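Local coordinates for protein DraIII (Deinococcus radiophilus, PDB 4L0K) that is a type II restriction endonuclease of the His-Me finger clan, and so probably cuts double-stranded DNA at a specific recognition sequence, at residues D113-V118 with R187-E192; A119-W124 with E145-M150. All blocks are in the same frame, centred on the assembly; numbering follows the deposited sequence.

Contact 1: D113-V118 with R187-E192; sequences DSCIDV and RLHNAE
Ser114 and Val118, one turn apart on helix 112-126, lie against the irregular backbone of 187-192, with CA-CA separations of 5.2 Å from Ser114 to Asn190 and 4.5 Å from Val118 to Ala191. Between 113-118 and 187-192 the contact is packing. Ser114 CB rests on His189 O at 3.3 Å, while Ser114 OG turns to Asp111. Val118 makes the main contact: its CG2 sits over the centre of one face of the His189 imidazole, 3.8 Å from the ring centroid. This is a CH-pi contact, only 9° off the ring normal. The same methyl reaches Asn190 C at 3.5 Å. Cys115 SG meets the ring at its edge, 3.9 Å from His189 CD2. In His189, chi1 of -160° swings the ring back toward the helix, and chi2 of 67° turns its face to Val118; hydrogen bonds of ND1 with His183 NE2 and of NE2 with Ala56 O hold its rotation. Farther along, Ala191 CB lies beside Asp117 CB. The loop joins antiparallel strands 179-183 and 194-198, which with helix 199-205 are consistent with the beta-beta-alpha core of His-Me finger nucleases.

Contact 2: A119-W124 with E145-M150; sequences ARKLTW and EFFGPM
Arg120, Lys121 and Trp124 of helix 112-126 pack on the C-terminal end of helix 137-147 and the turn after it, where Gly148, with a phi of 103°, breaks the helix and sends the chain on through Pro149. Phe147 fills the middle. Its CB sits over the indole face of Trp124, 3.5 Å from CE2, while its ring, inclined to the indole, reaches Lys121 CA with CE1 at 3.5 Å. Lys121 CD covers one face of that ring, 4.1 Å from the centroid, and Phe146 CB covers the opposite one; the lysine chain then bends away. The Arg120 guanidinium lies flat and off-centre on Phe146, planes 8° apart, and its CD stands 3.6 Å from Phe146 CE1. With chi1 at 179° the indole of Trp124 swings away from its own backbone N and reaches across the helix end, so that NE1 donates a bent bond to Gly148 O, 3.0 Å away. Met150 CG lies 3.8 Å from the same NE1. Cutting Trp124 back to an alanine is likely to leave Gly148 O without this donor and to open a gap between Phe147 and Met150. Around this surface contact, Asp117, Gln23 and Tyr142 take the Arg120 nitrogens, Leu143 of helix 137-147 backs Trp124 and Met150, Ile52 of helix 46-57 touches Leu122 and Thr123, and Leu122 also packs on Val194 and Phe196 of strand 194-198.

From the N terminus the chain enters helix 112-126, whose first half serves contact 1 and whose second half serves contact 2. It then runs through helix 137-147 and turns back, so that contact 2 closes the shorter loop. The longer loop, which carries Cys157, Cys160 and strand 179-183, closes only when 187-192 reaches contact 1; the smaller closure therefore lies wholly within the larger, without crossing it. The two meet at Ala191: its O probably accepts a hydrogen bond from Lys121 NZ at 2.9 Å, and its CB packs on Phe147 CE2 at 3.7 Å. Helix 112-126 thereby ties helix 137-147 to the strand pair 179-183 and 194-198.

Contact 1: D113-V118 with R187-E192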
loop_
_atom_site.group_PDB
_atom_site.type_symbol
_atom_site.label_atom_id
_atom_site.label_comp_id
_atom_site.label_asym_id
_atom_site.label_seq_id
_atom_site.Cartn_x
_atom_site.Cartn_y
_atom_site.Cartn_z
ATOM N N ASP A 113 11.374 23.964 -11.160
ATOM C CA ASP A 113 10.291 24.931 -11.000
ATOM C C ASP A 113 9.014 24.266 -10.477
ATOM O O ASP A 113 8.325 24.832 -9.642
ATOM C CB ASP A 113 9.990 25.649 -12.318
ATOM C CG ASP A 113 11.137 26.561 -12.787
ATOM O OD1 ASP A 113 11.056 27.014 -13.947
ATOM O OD2 ASP A 113 12.106 26.823 -12.024
ATOM N N SER A 114 8.712 23.069 -10.981
ATOM C CA SER A 114 7.526 22.312 -10.563
ATOM C C SER A 114 7.599 21.953 -9.085
ATOM O O SER A 114 6.614 22.118 -8.354
ATOM C CB SER A 114 7.383 21.028 -11.379
ATOM O OG SER A 114 7.174 21.318 -12.747
ATOM N N CYS A 115 8.765 21.458 -8.657
ATOM C CA CYS A 115 8.994 21.139 -7.253
ATOM C C CYS A 115 8.750 22.352 -6.366
ATOM O O CYS A 115 8.070 22.249 -5.333
ATOM C CB CYS A 115 10.395 20.572 -7.041
ATOM S SG CYS A 115 10.631 18.996 -7.899
ATOM N N ILE A 116 9.259 23.507 -6.786
ATOM C CA ILE A 116 9.008 24.731 -6.017
ATOM C C ILE A 116 7.511 25.107 -6.006
ATOM O O ILE A 116 6.962 25.463 -4.957
ATOM C CB ILE A 116 9.893 25.937 -6.484
ATOM C CG1 ILE A 116 11.368 25.536 -6.597
ATOM C CG2 ILE A 116 9.718 27.136 -5.557
ATOM C CD1 ILE A 116 11.938 24.909 -5.363
ATOM N N ASP A 117 6.860 25.015 -7.164
ATOM C CA ASP A 117 5.403 25.208 -7.279
ATOM C C ASP A 117 4.603 24.362 -6.273
ATOM O O ASP A 117 3.762 24.891 -5.537
ATOM C CB ASP A 117 4.912 24.881 -8.695
ATOM C CG ASP A 117 5.311 25.925 -9.709
ATOM O OD1 ASP A 117 5.667 27.049 -9.290
ATOM O OD2 ASP A 117 5.261 25.629 -10.925
ATOM N N VAL A 118 4.883 23.057 -6.266
ATOM C CA VAL A 118 4.304 22.110 -5.315
ATOM C C VAL A 118 4.523 22.557 -3.864
ATOM O O VAL A 118 3.566 22.579 -3.071
ATOM C CB VAL A 118 4.871 20.677 -5.535
ATOM C CG1 VAL A 118 4.644 19.787 -4.303
ATOM C CG2 VAL A 118 4.280 20.043 -6.820
ATOM N N ARG A 187 1.534 10.342 -10.932
ATOM C CA ARG A 187 2.748 10.719 -11.645
ATOM C C ARG A 187 2.644 12.091 -12.307
ATOM O O ARG A 187 2.983 12.260 -13.480
ATOM C CB ARG A 187 3.110 9.650 -12.687
ATOM C CG ARG A 187 3.711 8.380 -12.098
ATOM C CD ARG A 187 4.008 7.351 -13.184
ATOM N NE ARG A 187 4.600 7.963 -14.374
ATOM C CZ ARG A 187 5.389 7.326 -15.239
ATOM N NH1 ARG A 187 5.874 7.973 -16.291
ATOM N NH2 ARG A 187 5.701 6.048 -15.052
ATOM N N LEU A 188 2.166 13.068 -11.552
ATOM C CA LEU A 188 2.085 14.430 -12.051
ATOM C C LEU A 188 2.441 15.331 -10.892
ATOM O O LEU A 188 1.692 15.422 -9.923
ATOM C CB LEU A 188 0.674 14.740 -12.547
ATOM C CG LEU A 188 0.536 15.801 -13.634
ATOM C CD1 LEU A 188 0.682 15.144 -15.005
ATOM C CD2 LEU A 188 -0.792 16.545 -13.516
ATOM N N HIS A 189 3.584 15.998 -10.991
ATOM C CA HIS A 189 4.109 16.762 -9.874
ATOM C C HIS A 189 4.053 18.259 -10.161
ATOM O O HIS A 189 5.026 18.852 -10.628
ATOM C CB HIS A 189 5.535 16.294 -9.564
ATOM C CG HIS A 189 6.009 16.643 -8.190
ATOM N ND1 HIS A 189 5.462 16.097 -7.049
ATOM C CD2 HIS A 189 6.996 17.474 -7.776
ATOM C CE1 HIS A 189 6.081 16.587 -5.989
ATOM N NE2 HIS A 189 7.014 17.426 -6.404
ATOM N N ASN A 190 2.901 18.865 -9.888
ATOM C CA ASN A 190 2.727 20.312 -10.030
ATOM C C ASN A 190 1.726 20.865 -9.016
ATOM O O ASN A 190 1.077 20.100 -8.297
ATOM C CB ASN A 190 2.307 20.676 -11.455
ATOM C CG ASN A 190 1.012 19.997 -11.885
ATOM O OD1 ASN A 190 0.043 19.928 -11.130
ATOM N ND2 ASN A 190 0.994 19.502 -13.108
ATOM N N ALA A 191 1.597 22.189 -8.963
ATOM C CA ALA A 191 0.734 22.838 -7.980
ATOM C C ALA A 191 -0.702 22.347 -8.028
ATOM O O ALA A 191 -1.318 22.130 -6.987
ATOM C CB ALA A 191 0.757 24.346 -8.154
ATOM N N GLU A 192 -1.222 22.181 -9.236
ATOM C CA GLU A 192 -2.638 21.941 -9.427
ATOM C C GLU A 192 -2.990 20.540 -8.959
ATOM O O GLU A 192 -4.058 20.312 -8.403
ATOM C CB GLU A 192 -3.018 22.123 -10.906
ATOM C CG GLU A 192 -4.523 22.046 -11.197
ATOM C CD GLU A 192 -5.051 20.616 -11.265
ATOM O OE1 GLU A 192 -4.377 19.761 -11.884
ATOM O OE2 GLU A 192 -6.129 20.342 -10.687
#

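Contact 2: A119-W124 with E145-M150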
loop_
_atom_site.group_PDB
_atom_site.type_symbol
_atom_site.label_atom_id
_atom_site.label_comp_id
_atom_site.label_asym_id
_atom_site.label_seq_id
_atom_site.Cartn_x
_atom_site.Cartn_y
_atom_site.Cartn_z
ATOM N N ALA A 119 5.768 22.913 -3.518
ATOM C CA ALA A 119 6.039 23.495 -2.196
ATOM C C ALA A 119 5.107 24.689 -1.877
ATOM O O ALA A 119 4.567 24.807 -0.755
ATOM C CB ALA A 119 7.503 23.908 -2.076
ATOM N N ARG A 120 4.908 25.560 -2.865
ATOM C CA ARG A 120 4.067 26.739 -2.631
ATOM C C ARG A 120 2.602 26.342 -2.377
ATOM O O ARG A 120 1.938 26.867 -1.475
ATOM C CB ARG A 120 4.160 27.718 -3.803
ATOM C CG ARG A 120 5.053 28.931 -3.566
ATOM C CD ARG A 120 4.980 29.894 -4.758
ATOM N NE ARG A 120 5.415 29.242 -5.990
ATOM C CZ ARG A 120 6.585 29.465 -6.580
ATOM N NH1 ARG A 120 7.443 30.340 -6.059
ATOM N NH2 ARG A 120 6.898 28.818 -7.693
ATOM N N LYS A 121 2.123 25.387 -3.167
ATOM C CA LYS A 121 0.740 24.938 -3.087
ATOM C C LYS A 121 0.462 24.345 -1.727
ATOM O O LYS A 121 -0.526 24.667 -1.087
ATOM C CB LYS A 121 0.466 23.888 -4.157
ATOM C CG LYS A 121 -0.920 23.277 -4.056
ATOM C CD LYS A 121 -2.023 24.312 -4.285
ATOM C CE LYS A 121 -3.392 23.662 -4.188
ATOM N NZ LYS A 121 -3.552 22.549 -5.174
ATOM N N LEU A 122 1.363 23.472 -1.303
ATOM C CA LEU A 122 1.244 22.762 -0.047
ATOM C C LEU A 122 1.301 23.712 1.150
ATOM O O LEU A 122 0.609 23.489 2.152
ATOM C CB LEU A 122 2.358 21.716 0.036
ATOM C CG LEU A 122 2.007 20.258 -0.236
ATOM C CD1 LEU A 122 0.678 20.086 -0.960
ATOM C CD2 LEU A 122 3.123 19.572 -0.986
ATOM N N THR A 123 2.122 24.762 1.060
ATOM C CA THR A 123 2.117 25.790 2.111
ATOM C C THR A 123 0.771 26.529 2.168
ATOM O O THR A 123 0.226 26.848 3.256
ATOM C CB THR A 123 3.241 26.833 1.896
ATOM O OG1 THR A 123 4.481 26.157 1.660
ATOM C CG2 THR A 123 3.371 27.732 3.117
ATOM N N TRP A 124 0.247 26.816 0.985
ATOM C CA TRP A 124 -1.043 27.486 0.876
ATOM C C TRP A 124 -2.159 26.626 1.504
ATOM O O TRP A 124 -3.008 27.137 2.245
ATOM C CB TRP A 124 -1.329 27.809 -0.593
ATOM C CG TRP A 124 -2.652 28.487 -0.870
ATOM C CD1 TRP A 124 -2.944 29.819 -0.725
ATOM C CD2 TRP A 124 -3.843 27.869 -1.387
ATOM N NE1 TRP A 124 -4.239 30.062 -1.102
ATOM C CE2 TRP A 124 -4.816 28.890 -1.513
ATOM C CE3 TRP A 124 -4.182 26.555 -1.743
ATOM C CZ2 TRP A 124 -6.122 28.633 -1.971
ATOM C CZ3 TRP A 124 -5.477 26.297 -2.215
ATOM C CH2 TRP A 124 -6.431 27.339 -2.324
ATOM N N GLU A 145 -1.650 35.365 -4.024
ATOM C CA GLU A 145 -1.407 35.832 -5.382
ATOM C C GLU A 145 -1.318 34.653 -6.349
ATOM O O GLU A 145 -1.743 34.750 -7.502
ATOM C CB GLU A 145 -0.124 36.652 -5.434
ATOM C CG GLU A 145 0.391 36.884 -6.831
ATOM C CD GLU A 145 0.545 38.352 -7.157
ATOM O OE1 GLU A 145 0.047 39.189 -6.372
ATOM O OE2 GLU A 145 1.164 38.666 -8.195
ATOM N N PHE A 146 -0.771 33.536 -5.873
ATOM C CA PHE A 146 -0.619 32.355 -6.710
ATOM C C PHE A 146 -1.895 31.531 -6.808
ATOM O O PHE A 146 -2.252 31.061 -7.893
ATOM C CB PHE A 146 0.492 31.456 -6.176
ATOM C CG PHE A 146 1.876 31.908 -6.537
ATOM C CD1 PHE A 146 2.601 32.708 -5.673
ATOM C CD2 PHE A 146 2.459 31.516 -7.729
ATOM C CE1 PHE A 146 3.875 33.109 -5.991
ATOM C CE2 PHE A 146 3.737 31.922 -8.053
ATOM C CZ PHE A 146 4.445 32.720 -7.182
ATOM N N PHE A 147 -2.576 31.346 -5.679
ATOM C CA PHE A 147 -3.655 30.341 -5.621
ATOM C C PHE A 147 -5.052 30.842 -5.258
ATOM O O PHE A 147 -6.010 30.075 -5.263
ATOM C CB PHE A 147 -3.272 29.215 -4.659
ATOM C CG PHE A 147 -1.933 28.620 -4.946
ATOM C CD1 PHE A 147 -0.900 28.720 -4.023
ATOM C CD2 PHE A 147 -1.695 27.989 -6.151
ATOM C CE1 PHE A 147 0.346 28.170 -4.296
ATOM C CE2 PHE A 147 -0.445 27.437 -6.429
ATOM C CZ PHE A 147 0.570 27.528 -5.499
ATOM N N GLY A 148 -5.169 32.120 -4.930
ATOM C CA GLY A 148 -6.454 32.656 -4.544
ATOM C C GLY A 148 -6.573 32.831 -3.044
ATOM O O GLY A 148 -5.706 32.408 -2.277
ATOM N N PRO A 149 -7.657 33.478 -2.617
ATOM C CA PRO A 149 -7.931 33.750 -1.206
ATOM C C PRO A 149 -7.850 32.516 -0.307
ATOM O O PRO A 149 -8.429 31.466 -0.599
ATOM C CB PRO A 149 -9.366 34.303 -1.230
ATOM C CG PRO A 149 -9.884 34.014 -2.608
ATOM C CD PRO A 149 -8.702 34.029 -3.493
ATOM N N MET A 150 -7.122 32.661 0.794
ATOM C CA MET A 150 -7.127 31.654 1.829
ATOM C C MET A 150 -8.492 31.630 2.492
ATOM O O MET A 150 -9.031 32.670 2.878
ATOM C CB MET A 150 -6.041 31.936 2.861
ATOM C CG MET A 150 -4.640 31.569 2.376
ATOM S SD MET A 150 -3.405 31.894 3.640
ATOM C CE MET A 150 -1.903 31.337 2.825
#